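PDB 3O7B: ribosomal RNA small subunit methyltransferase Nep1 from Archaeoglobus fulgidus, which probably catalyses the N1-methylation of a specific pseudouridine in 16S rRNA, using S-adenosylmethionine as methyl donor, during assembly of the small ribosomal subunit. Local coordinates for residues Ile64-Asp68 with Arg81-Pro87; Val31-Ala35 with Asp200-Thr205; Val90-Leu95 with Pro126-Phe132. All blocks are in the same frame, centred on the assembly; numbering follows the deposited sequence.

Interaction 1: residues Ile64-Asp68 with Arg81-Pro87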
loop_
_atom_site.group_PDB
_atom_site.type_symbol
_atom_site.label_atom_id
_atom_site.label_comp_id
_atom_site.label_asym_id
_atom_site.label_seq_id
_atom_site.Cartn_x
_atom_site.Cartn_y
_atom_site.Cartn_z
ATOM N N ILE A 64 -0.431 9.363 21.101
ATOM C CA ILE A 64 -1.199 8.939 19.921
ATOM C C ILE A 64 -0.630 9.571 18.652
ATOM O O ILE A 64 -0.254 10.752 18.632
ATOM C CB ILE A 64 -2.687 9.290 20.096
ATOM C CG1 ILE A 64 -3.286 8.460 21.243
ATOM C CG2 ILE A 64 -3.481 9.056 18.796
ATOM C CD1 ILE A 64 -4.662 8.923 21.699
ATOM N N LEU A 65 -0.543 8.757 17.597
ATOM C CA LEU A 65 -0.077 9.232 16.298
ATOM C C LEU A 65 -1.150 10.108 15.646
ATOM O O LEU A 65 -2.342 9.769 15.638
ATOM C CB LEU A 65 0.247 8.039 15.390
ATOM C CG LEU A 65 1.239 8.243 14.242
ATOM C CD1 LEU A 65 2.690 8.423 14.737
ATOM C CD2 LEU A 65 1.161 7.038 13.311
ATOM N N LEU A 66 -0.721 11.239 15.107
ATOM C CA LEU A 66 -1.624 12.152 14.416
ATOM C C LEU A 66 -2.115 11.551 13.094
ATOM O O LEU A 66 -1.308 11.106 12.273
ATOM C CB LEU A 66 -0.919 13.499 14.194
ATOM C CG LEU A 66 -1.781 14.643 13.656
ATOM C CD1 LEU A 66 -2.828 15.070 14.690
ATOM C CD2 LEU A 66 -0.922 15.830 13.201
ATOM N N ASP A 67 -3.426 11.553 12.912
ATOM C CA ASP A 67 -4.083 10.855 11.800
ATOM C C ASP A 67 -5.288 11.695 11.443
ATOM O O ASP A 67 -6.250 11.776 12.221
ATOM C CB ASP A 67 -4.510 9.457 12.278
ATOM C CG ASP A 67 -5.252 8.642 11.207
ATOM O OD1 ASP A 67 -5.800 9.205 10.237
ATOM O OD2 ASP A 67 -5.302 7.399 11.357
ATOM N N ASP A 68 -5.242 12.330 10.275
ATOM C CA ASP A 68 -6.317 13.261 9.934
ATOM C C ASP A 68 -7.660 12.617 9.588
ATOM O O ASP A 68 -8.658 13.326 9.454
ATOM C CB ASP A 68 -5.866 14.333 8.925
ATOM C CG ASP A 68 -6.018 13.927 7.479
ATOM O OD1 ASP A 68 -6.233 12.733 7.157
ATOM O OD2 ASP A 68 -5.910 14.849 6.640
ATOM N N ARG A 81 -0.370 22.411 7.664
ATOM C CA ARG A 81 -1.348 21.382 7.975
ATOM C C ARG A 81 -1.570 20.438 6.800
ATOM O O ARG A 81 -1.838 19.243 7.003
ATOM C CB ARG A 81 -2.675 21.979 8.465
ATOM C CG ARG A 81 -3.699 20.914 8.941
ATOM C CD ARG A 81 -4.725 20.703 7.856
ATOM N NE ARG A 81 -5.710 19.648 8.112
ATOM C CZ ARG A 81 -5.590 18.387 7.704
ATOM N NH1 ARG A 81 -4.492 17.975 7.068
ATOM N NH2 ARG A 81 -6.574 17.533 7.940
ATOM N N GLU A 82 -1.423 20.950 5.579
ATOM C CA GLU A 82 -1.636 20.131 4.387
ATOM C C GLU A 82 -0.677 18.931 4.321
ATOM O O GLU A 82 -0.990 17.933 3.674
ATOM C CB GLU A 82 -1.558 20.984 3.107
ATOM C CG GLU A 82 -0.166 21.461 2.702
ATOM C CD GLU A 82 0.315 22.677 3.489
ATOM O OE1 GLU A 82 -0.467 23.241 4.297
ATOM O OE2 GLU A 82 1.483 23.075 3.285
ATOM N N LYS A 83 0.462 19.018 5.010
ATOM C CA LYS A 83 1.436 17.914 5.022
ATOM C C LYS A 83 1.190 16.871 6.109
ATOM O O LYS A 83 1.823 15.812 6.099
ATOM C CB LYS A 83 2.858 18.456 5.219
ATOM C CG LYS A 83 3.372 19.247 4.039
ATOM C CD LYS A 83 4.833 19.593 4.231
ATOM C CE LYS A 83 5.422 20.142 2.951
ATOM N NZ LYS A 83 6.858 20.531 3.121
ATOM N N ARG A 84 0.281 17.163 7.035
ATOM C CA ARG A 84 0.248 16.463 8.324
ATOM C C ARG A 84 -0.873 15.450 8.458
ATOM O O ARG A 84 -1.884 15.531 7.752
ATOM C CB ARG A 84 0.193 17.481 9.463
ATOM C CG ARG A 84 1.363 18.434 9.413
ATOM C CD ARG A 84 1.231 19.536 10.450
ATOM N NE ARG A 84 1.861 19.146 11.700
ATOM C CZ ARG A 84 2.253 20.003 12.633
ATOM N NH1 ARG A 84 2.071 21.307 12.454
ATOM N NH2 ARG A 84 2.834 19.556 13.733
ATOM N N GLY A 85 -0.668 14.497 9.364
ATOM C CA GLY A 85 -1.679 13.506 9.727
ATOM C C GLY A 85 -1.904 12.405 8.714
ATOM O O GLY A 85 -2.986 11.817 8.685
ATOM N N ARG A 86 -0.877 12.082 7.937
ATOM C CA ARG A 86 -1.014 11.035 6.888
ATOM C C ARG A 86 0.028 9.912 6.952
ATOM O O ARG A 86 0.784 9.712 6.011
ATOM C CB ARG A 86 -1.074 11.679 5.503
ATOM C CG ARG A 86 -2.292 12.592 5.323
ATOM C CD ARG A 86 -3.625 11.805 5.241
ATOM N NE ARG A 86 -3.544 10.803 4.186
ATOM C CZ ARG A 86 -3.686 11.053 2.892
ATOM N NH1 ARG A 86 -3.963 12.272 2.455
ATOM N NH2 ARG A 86 -3.547 10.059 2.020
ATOM N N PRO A 87 0.018 9.133 8.050
ATOM C CA PRO A 87 0.984 8.037 8.186
ATOM C C PRO A 87 0.730 6.896 7.199
ATOM O O PRO A 87 1.622 6.063 6.997
ATOM C CB PRO A 87 0.804 7.566 9.637
ATOM C CG PRO A 87 -0.575 8.047 10.042
ATOM C CD PRO A 87 -0.866 9.272 9.226
HETATM O O HOH W 1 -4.655 14.724 4.217
#
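D67 and G85 bring the loop 64-68 and the segment 81-87, a short 3-10 turn running into loop, within 4.1 Å, CA to CA, and one backbone bond, from D68 N to G85 O (2.8 Å, 172° at the hydrogen), ties them. The motif at this junction is a helix N-cap: D67 precedes helix 68-71, and its OD1 caps S69 N while OD2 is hydrogen-bonded to Y129 OH. G85, with a positive phi, lies directly against the D67-D68 peptide, and its CA makes a CA-H...O contact with L66 O.

The side chains divide into a charged cluster and an apolar edge. In the cluster, D68 OD2 forms a salt bridge with R81 NH2 at 3.1 Å; the oxygen lies in the guanidinium plane at its edge, yet is itself approached on its anti side, with carboxylate and guanidinium planes 66° apart. The bend of R81 at chi2 (-102°) turns its chain back to this carboxylate. R86, predicted to interact with substrate rRNA and paired with D88, lays its CD beside D68 OD1. At the apolar edge, L65 CD2 meets P87 CB at 3.7 Å. A single water joins D68 and R86, donating to D68 OD2 at 2.7 Å and accepting from R86 NH1 at 3.1 Å.

Interaction 2: residues Val31-Ala35 with Asp200-Thr205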
loop_
_atom_site.group_PDB
_atom_site.type_symbol
_atom_site.label_atom_id
_atom_site.label_comp_id
_atom_site.label_asym_id
_atom_site.label_seq_id
_atom_site.Cartn_x
_atom_site.Cartn_y
_atom_site.Cartn_z
ATOM N N VAL A 31 15.406 6.802 1.132
ATOM C CA VAL A 31 15.038 7.727 2.175
ATOM C C VAL A 31 13.687 8.335 1.856
ATOM O O VAL A 31 13.532 9.020 0.830
ATOM C CB VAL A 31 16.086 8.887 2.332
ATOM C CG1 VAL A 31 15.741 9.766 3.504
ATOM C CG2 VAL A 31 17.491 8.314 2.447
ATOM N N PHE A 32 12.707 8.111 2.727
ATOM C CA PHE A 32 11.430 8.791 2.604
ATOM C C PHE A 32 11.506 10.106 3.324
ATOM O O PHE A 32 11.880 10.152 4.501
ATOM C CB PHE A 32 10.289 7.895 3.102
ATOM C CG PHE A 32 10.120 6.661 2.254
ATOM C CD1 PHE A 32 9.598 6.762 0.970
ATOM C CD2 PHE A 32 10.538 5.407 2.719
ATOM C CE1 PHE A 32 9.500 5.638 0.140
ATOM C CE2 PHE A 32 10.420 4.268 1.892
ATOM C CZ PHE A 32 9.895 4.398 0.608
ATOM N N LEU A 33 11.198 11.168 2.595
ATOM C CA LEU A 33 11.383 12.546 3.089
ATOM C C LEU A 33 10.120 13.175 3.597
ATOM O O LEU A 33 9.035 13.027 3.000
ATOM C CB LEU A 33 11.950 13.426 1.976
ATOM C CG LEU A 33 13.337 13.090 1.471
ATOM C CD1 LEU A 33 13.685 14.071 0.359
ATOM C CD2 LEU A 33 14.398 13.158 2.599
ATOM N N GLU A 34 10.246 13.915 4.699
ATOM C CA GLU A 34 9.131 14.658 5.278
ATOM C C GLU A 34 7.919 13.747 5.483
ATOM O O GLU A 34 6.766 14.130 5.221
ATOM C CB GLU A 34 8.782 15.890 4.429
ATOM C CG GLU A 34 9.890 16.949 4.451
ATOM C CD GLU A 34 9.552 18.166 3.640
ATOM O OE1 GLU A 34 8.354 18.394 3.366
ATOM O OE2 GLU A 34 10.505 18.904 3.296
ATOM N N ALA A 35 8.186 12.543 5.988
ATOM C CA ALA A 35 7.082 11.608 6.233
ATOM C C ALA A 35 6.135 12.177 7.266
ATOM O O ALA A 35 6.542 12.791 8.272
ATOM C CB ALA A 35 7.594 10.259 6.652
ATOM N N ASP A 200 5.208 21.379 -1.212
ATOM C CA ASP A 200 6.551 21.167 -1.748
ATOM C C ASP A 200 7.490 20.905 -0.587
ATOM O O ASP A 200 7.147 21.197 0.546
ATOM C CB ASP A 200 7.019 22.421 -2.485
ATOM C CG ASP A 200 6.192 22.705 -3.717
ATOM O OD1 ASP A 200 5.318 23.596 -3.646
ATOM O OD2 ASP A 200 6.404 22.021 -4.742
ATOM N N PHE A 201 8.673 20.372 -0.872
ATOM C CA PHE A 201 9.671 20.161 0.177
ATOM C C PHE A 201 9.993 21.456 0.907
ATOM O O PHE A 201 10.059 22.523 0.287
ATOM C CB PHE A 201 10.962 19.607 -0.408
ATOM C CG PHE A 201 10.817 18.231 -0.999
ATOM C CD1 PHE A 201 10.693 17.123 -0.173
ATOM C CD2 PHE A 201 10.832 18.046 -2.372
ATOM C CE1 PHE A 201 10.564 15.847 -0.726
ATOM C CE2 PHE A 201 10.703 16.765 -2.929
ATOM C CZ PHE A 201 10.576 15.670 -2.091
ATOM N N PHE A 202 10.187 21.372 2.216
ATOM C CA PHE A 202 10.766 22.493 2.967
ATOM C C PHE A 202 12.130 22.841 2.389
ATOM O O PHE A 202 12.907 21.974 1.979
ATOM C CB PHE A 202 10.963 22.117 4.430
ATOM C CG PHE A 202 9.679 21.898 5.197
ATOM C CD1 PHE A 202 8.653 22.854 5.192
ATOM C CD2 PHE A 202 9.518 20.742 5.973
ATOM C CE1 PHE A 202 7.475 22.646 5.921
ATOM C CE2 PHE A 202 8.349 20.526 6.706
ATOM C CZ PHE A 202 7.322 21.480 6.683
ATOM N N GLU A 203 12.451 24.132 2.390
ATOM C CA GLU A 203 13.784 24.555 1.976
ATOM C C GLU A 203 14.875 23.898 2.827
ATOM O O GLU A 203 15.924 23.505 2.292
ATOM C CB GLU A 203 13.910 26.083 1.992
ATOM C CG GLU A 203 13.194 26.778 0.836
ATOM C CD GLU A 203 13.618 26.267 -0.547
ATOM O OE1 GLU A 203 14.822 25.972 -0.757
ATOM O OE2 GLU A 203 12.736 26.166 -1.431
ATOM N N GLU A 204 14.623 23.757 4.130
ATOM C CA GLU A 204 15.572 23.095 5.024
ATOM C C GLU A 204 15.906 21.671 4.568
ATOM O O GLU A 204 17.062 21.267 4.584
ATOM C CB GLU A 204 15.077 23.083 6.475
ATOM C CG GLU A 204 16.048 22.371 7.422
ATOM C CD GLU A 204 15.710 22.531 8.897
ATOM O OE1 GLU A 204 14.678 23.156 9.235
ATOM O OE2 GLU A 204 16.495 22.017 9.723
ATOM N N THR A 205 14.884 20.918 4.163
ATOM C CA THR A 205 15.088 19.554 3.682
ATOM C C THR A 205 16.040 19.527 2.489
ATOM O O THR A 205 16.991 18.747 2.451
ATOM C CB THR A 205 13.736 18.929 3.287
ATOM O OG1 THR A 205 12.861 18.953 4.411
ATOM C CG2 THR A 205 13.901 17.482 2.806
#
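E34 reaches from the corner where the chain turns after strand residues 31-33 to the start of helix 203-209, where one of its carboxylate oxygens gathers two donors and shows how a buried acid can fasten a loop to a sheet. OE2 accepts from T205 OG1 at 2.6 Å and from F202 N at 2.7 Å. The two donors use different sides of the oxygen: the amide takes the syn lone pair, whereas the hydroxyl arrives on the anti side, 17° out of the carboxylate plane. F202 is the N-cap residue, so the glutamate grips the chain just where the helix begins and again in its first turn. Beyond CG the E34 chain is extended (chi2 -179°), which carries the carboxylate across the gap to the loop. The second oxygen, OE1, is held by a salt bridge to K83, a pairing that would probably favour the charged form of this buried acid.

Packing is tight around that carboxylate. The edge of the F201 ring faces OE2, and F202 CD2 lies 3.5 Å from E34 CD, with the carboxylate and ring planes 30° apart. Beside it L33 crosses F201 at about a right angle and sets CD1 3.8 Å from F201 CE1; the T205 methyl, CG2, is a looser neighbour of the same CD1 at 4.2 Å. Toward solvent the contact thins out: F202 is partly exposed, and D200, which barely touches, is exposed.

F201 also lines the S-adenosylhomocysteine pocket and touches the bound ligand, so through it the contact joins the strand to the cofactor site of this SPOUT-type methyltransferase. In the sheet, strand 28-35 runs between parallel strands 105-111 and 189-194; H110 of the former packs on L33, E34 and T205, while L160 of helix 160-163 touches L33 and T205.

Interaction 3: residues Val90-Leu95 with Pro126-Phe132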
loop_
_atom_site.group_PDB
_atom_site.type_symbol
_atom_site.label_atom_id
_atom_site.label_comp_id
_atom_site.label_asym_id
_atom_site.label_seq_id
_atom_site.Cartn_x
_atom_site.Cartn_y
_atom_site.Cartn_z
ATOM N N VAL A 90 3.561 6.746 4.141
ATOM C CA VAL A 90 4.832 6.077 4.345
ATOM C C VAL A 90 4.627 4.583 4.670
ATOM O O VAL A 90 5.457 3.763 4.308
ATOM C CB VAL A 90 5.721 6.825 5.401
ATOM C CG1 VAL A 90 5.207 6.641 6.807
ATOM C CG2 VAL A 90 7.173 6.386 5.290
ATOM N N HIS A 91 3.506 4.243 5.303
ATOM C CA HIS A 91 3.182 2.824 5.566
ATOM C C HIS A 91 3.246 2.011 4.284
ATOM O O HIS A 91 3.954 1.008 4.216
ATOM C CB HIS A 91 1.789 2.720 6.176
ATOM C CG HIS A 91 1.349 1.311 6.446
ATOM N ND1 HIS A 91 0.067 0.878 6.178
ATOM C CD2 HIS A 91 2.024 0.241 6.926
ATOM C CE1 HIS A 91 -0.034 -0.401 6.498
ATOM N NE2 HIS A 91 1.136 -0.812 6.960
ATOM N N GLN A 92 2.526 2.472 3.257
ATOM C CA GLN A 92 2.393 1.661 2.057
ATOM C C GLN A 92 3.693 1.630 1.282
ATOM O O GLN A 92 4.067 0.607 0.701
ATOM C CB GLN A 92 1.247 2.200 1.203
ATOM C CG GLN A 92 -0.118 2.121 1.930
ATOM C CD GLN A 92 -1.141 3.149 1.477
ATOM O OE1 GLN A 92 -0.891 3.953 0.573
ATOM N NE2 GLN A 92 -2.312 3.130 2.119
ATOM N N CYS A 93 4.418 2.754 1.271
ATOM C CA CYS A 93 5.675 2.793 0.557
ATOM C C CYS A 93 6.697 1.876 1.188
ATOM O O CYS A 93 7.428 1.183 0.494
ATOM C CB CYS A 93 6.235 4.220 0.531
ATOM S SG CYS A 93 5.275 5.378 -0.478
ATOM N N LEU A 94 6.728 1.872 2.519
ATOM C CA LEU A 94 7.644 0.975 3.227
ATOM C C LEU A 94 7.286 -0.486 2.985
ATOM O O LEU A 94 8.166 -1.321 2.827
ATOM C CB LEU A 94 7.612 1.232 4.731
ATOM C CG LEU A 94 8.362 2.482 5.195
ATOM C CD1 LEU A 94 7.934 2.782 6.620
ATOM C CD2 LEU A 94 9.864 2.258 5.071
ATOM N N LEU A 95 5.984 -0.799 2.985
ATOM C CA LEU A 95 5.604 -2.199 2.737
ATOM C C LEU A 95 6.133 -2.672 1.400
ATOM O O LEU A 95 6.758 -3.719 1.296
ATOM C CB LEU A 95 4.088 -2.388 2.792
ATOM C CG LEU A 95 3.413 -2.310 4.154
ATOM C CD1 LEU A 95 1.910 -2.582 3.987
ATOM C CD2 LEU A 95 4.043 -3.264 5.160
ATOM N N PRO A 126 3.969 -4.386 10.108
ATOM C CA PRO A 126 2.556 -4.809 10.036
ATOM C C PRO A 126 1.924 -4.311 8.741
ATOM O O PRO A 126 2.055 -3.137 8.373
ATOM C CB PRO A 126 1.909 -4.116 11.237
ATOM C CG PRO A 126 3.048 -3.775 12.159
ATOM C CD PRO A 126 4.230 -3.531 11.285
ATOM N N ARG A 127 1.221 -5.206 8.065
ATOM C CA ARG A 127 0.536 -4.871 6.824
ATOM C C ARG A 127 -0.793 -4.169 7.075
ATOM O O ARG A 127 -1.259 -3.400 6.228
ATOM C CB ARG A 127 0.393 -6.116 5.952
ATOM C CG ARG A 127 1.783 -6.733 5.730
ATOM C CD ARG A 127 1.784 -7.701 4.625
ATOM N NE ARG A 127 1.804 -7.070 3.310
ATOM C CZ ARG A 127 2.904 -6.729 2.641
ATOM N NH1 ARG A 127 4.110 -6.858 3.193
ATOM N NH2 ARG A 127 2.789 -6.237 1.428
ATOM N N ASN A 128 -1.372 -4.414 8.248
ATOM C CA ASN A 128 -2.588 -3.750 8.652
ATOM C C ASN A 128 -2.217 -2.372 9.175
ATOM O O ASN A 128 -1.366 -2.240 10.066
ATOM C CB ASN A 128 -3.300 -4.574 9.723
ATOM C CG ASN A 128 -4.502 -3.869 10.278
ATOM O OD1 ASN A 128 -4.376 -2.986 11.130
ATOM N ND2 ASN A 128 -5.678 -4.220 9.783
ATOM N N TYR A 129 -2.899 -1.361 8.643
ATOM C CA TYR A 129 -2.626 0.040 8.975
ATOM C C TYR A 129 -2.758 0.336 10.464
ATOM O O TYR A 129 -1.928 1.070 11.037
ATOM C CB TYR A 129 -3.550 0.936 8.161
ATOM C CG TYR A 129 -3.524 2.380 8.573
ATOM C CD1 TYR A 129 -2.458 3.194 8.199
ATOM C CD2 TYR A 129 -4.565 2.934 9.307
ATOM C CE1 TYR A 129 -2.421 4.535 8.578
ATOM C CE2 TYR A 129 -4.538 4.285 9.684
ATOM C CZ TYR A 129 -3.469 5.062 9.289
ATOM O OH TYR A 129 -3.410 6.397 9.651
ATOM N N ASN A 130 -3.787 -0.199 11.115
ATOM C CA ASN A 130 -4.000 0.111 12.529
ATOM C C ASN A 130 -2.890 -0.480 13.383
ATOM O O ASN A 130 -2.438 0.165 14.342
ATOM C CB ASN A 130 -5.389 -0.334 13.004
ATOM C CG ASN A 130 -6.491 0.352 12.224
ATOM O OD1 ASN A 130 -7.350 -0.307 11.601
ATOM N ND2 ASN A 130 -6.471 1.674 12.219
ATOM N N ARG A 131 -2.410 -1.661 13.003
ATOM C CA ARG A 131 -1.282 -2.283 13.685
ATOM C C ARG A 131 0.010 -1.500 13.408
ATOM O O ARG A 131 0.847 -1.346 14.305
ATOM C CB ARG A 131 -1.167 -3.746 13.256
ATOM C CG ARG A 131 -2.383 -4.605 13.678
ATOM C CD ARG A 131 -2.007 -5.576 14.770
ATOM N NE ARG A 131 -3.091 -6.435 15.266
ATOM C CZ ARG A 131 -3.456 -7.616 14.756
ATOM N NH1 ARG A 131 -2.891 -8.122 13.668
ATOM N NH2 ARG A 131 -4.421 -8.299 15.350
ATOM N N PHE A 132 0.158 -0.973 12.195
ATOM C CA PHE A 132 1.301 -0.110 11.904
ATOM C C PHE A 132 1.290 1.143 12.783
ATOM O O PHE A 132 2.337 1.533 13.347
ATOM C CB PHE A 132 1.300 0.264 10.430
ATOM C CG PHE A 132 2.390 1.252 10.051
ATOM C CD1 PHE A 132 3.717 0.845 9.952
ATOM C CD2 PHE A 132 2.067 2.574 9.815
ATOM C CE1 PHE A 132 4.736 1.779 9.615
ATOM C CE2 PHE A 132 3.055 3.498 9.469
ATOM C CZ PHE A 132 4.380 3.096 9.368
#
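Aromatic stacking carries most of the meeting between H91 and F132, which face each other where helix 87-98 passes the start of helix 129-142. Their rings form an offset stack, centroids 4.4 Å apart and planes inclined by 24°, with H91 CD2 sitting over the F132 face toward its rim, 3.3 Å from F132 CG. The two side chains run antiparallel to one another, and this produces a reciprocal pair of CH-pi contacts: H91 CB lies over the F132 ring and F132 CB over the H91 ring, each 3.9 Å from the centroid. In both residues CG stands opposite the backbone N across the CA-CB bond (chi1 178° and 175°), an arrangement that extends each ring toward the other helix. The edge of the Y129 ring meets H91 ND1.

The hydrogen bond of the contact belongs to the same imidazole. H91 NE2 donates to P126 O at 2.9 Å, the acceptor lying close to the ring plane and the donor in the plane of the carbonyl. One face is thus stacked while the edge is bonded, which would limit the ring's rotation. R127 O also lies at that edge, 3.3 Å from H91 CE1.

Nep1 is a SPOUT-class methyltransferase and a homodimer, and the second subunit comes close on this side: Q92 NE2 bonds to R127 O of the second subunit, and R127 O to Q92 NE2 of that chain.

Among the apolar contacts, L95 CD1 packs against R127 CA at 3.9 Å, and L95 CD2 lies over one face of the R127 guanidinium, whose charge is paired with D99. V90 CG1 and L94 CD1 reach the F132 ring more loosely.

Capping within 126-132 sets the start of the second helix: N128 OD1 accepts from R131 N at 3.0 Å.

How the interactions relate
Interactions 2 and 3 lie on opposite sides of the chain's centre. Interaction 2 joins segments 165 residues apart, and the other two lie inside the loop it closes, one after the other along the chain. Centres of interactions 1 and 2 and of 1 and 3 are about 15 Å apart, and those of 2 and 3 about 20 Å, yet all are joined by side chains: K83 NZ also reaches D200 O, P87 packs on Y129 and F132, and F32 of strand 28-35 packs on V90, C93 and L94 of helix 87-98. The segment holding R86, predicted to contact rRNA, is thereby connected both to the cofactor pocket and to the helices of interaction 3; interactions 1 and 3 both touch the second subunit.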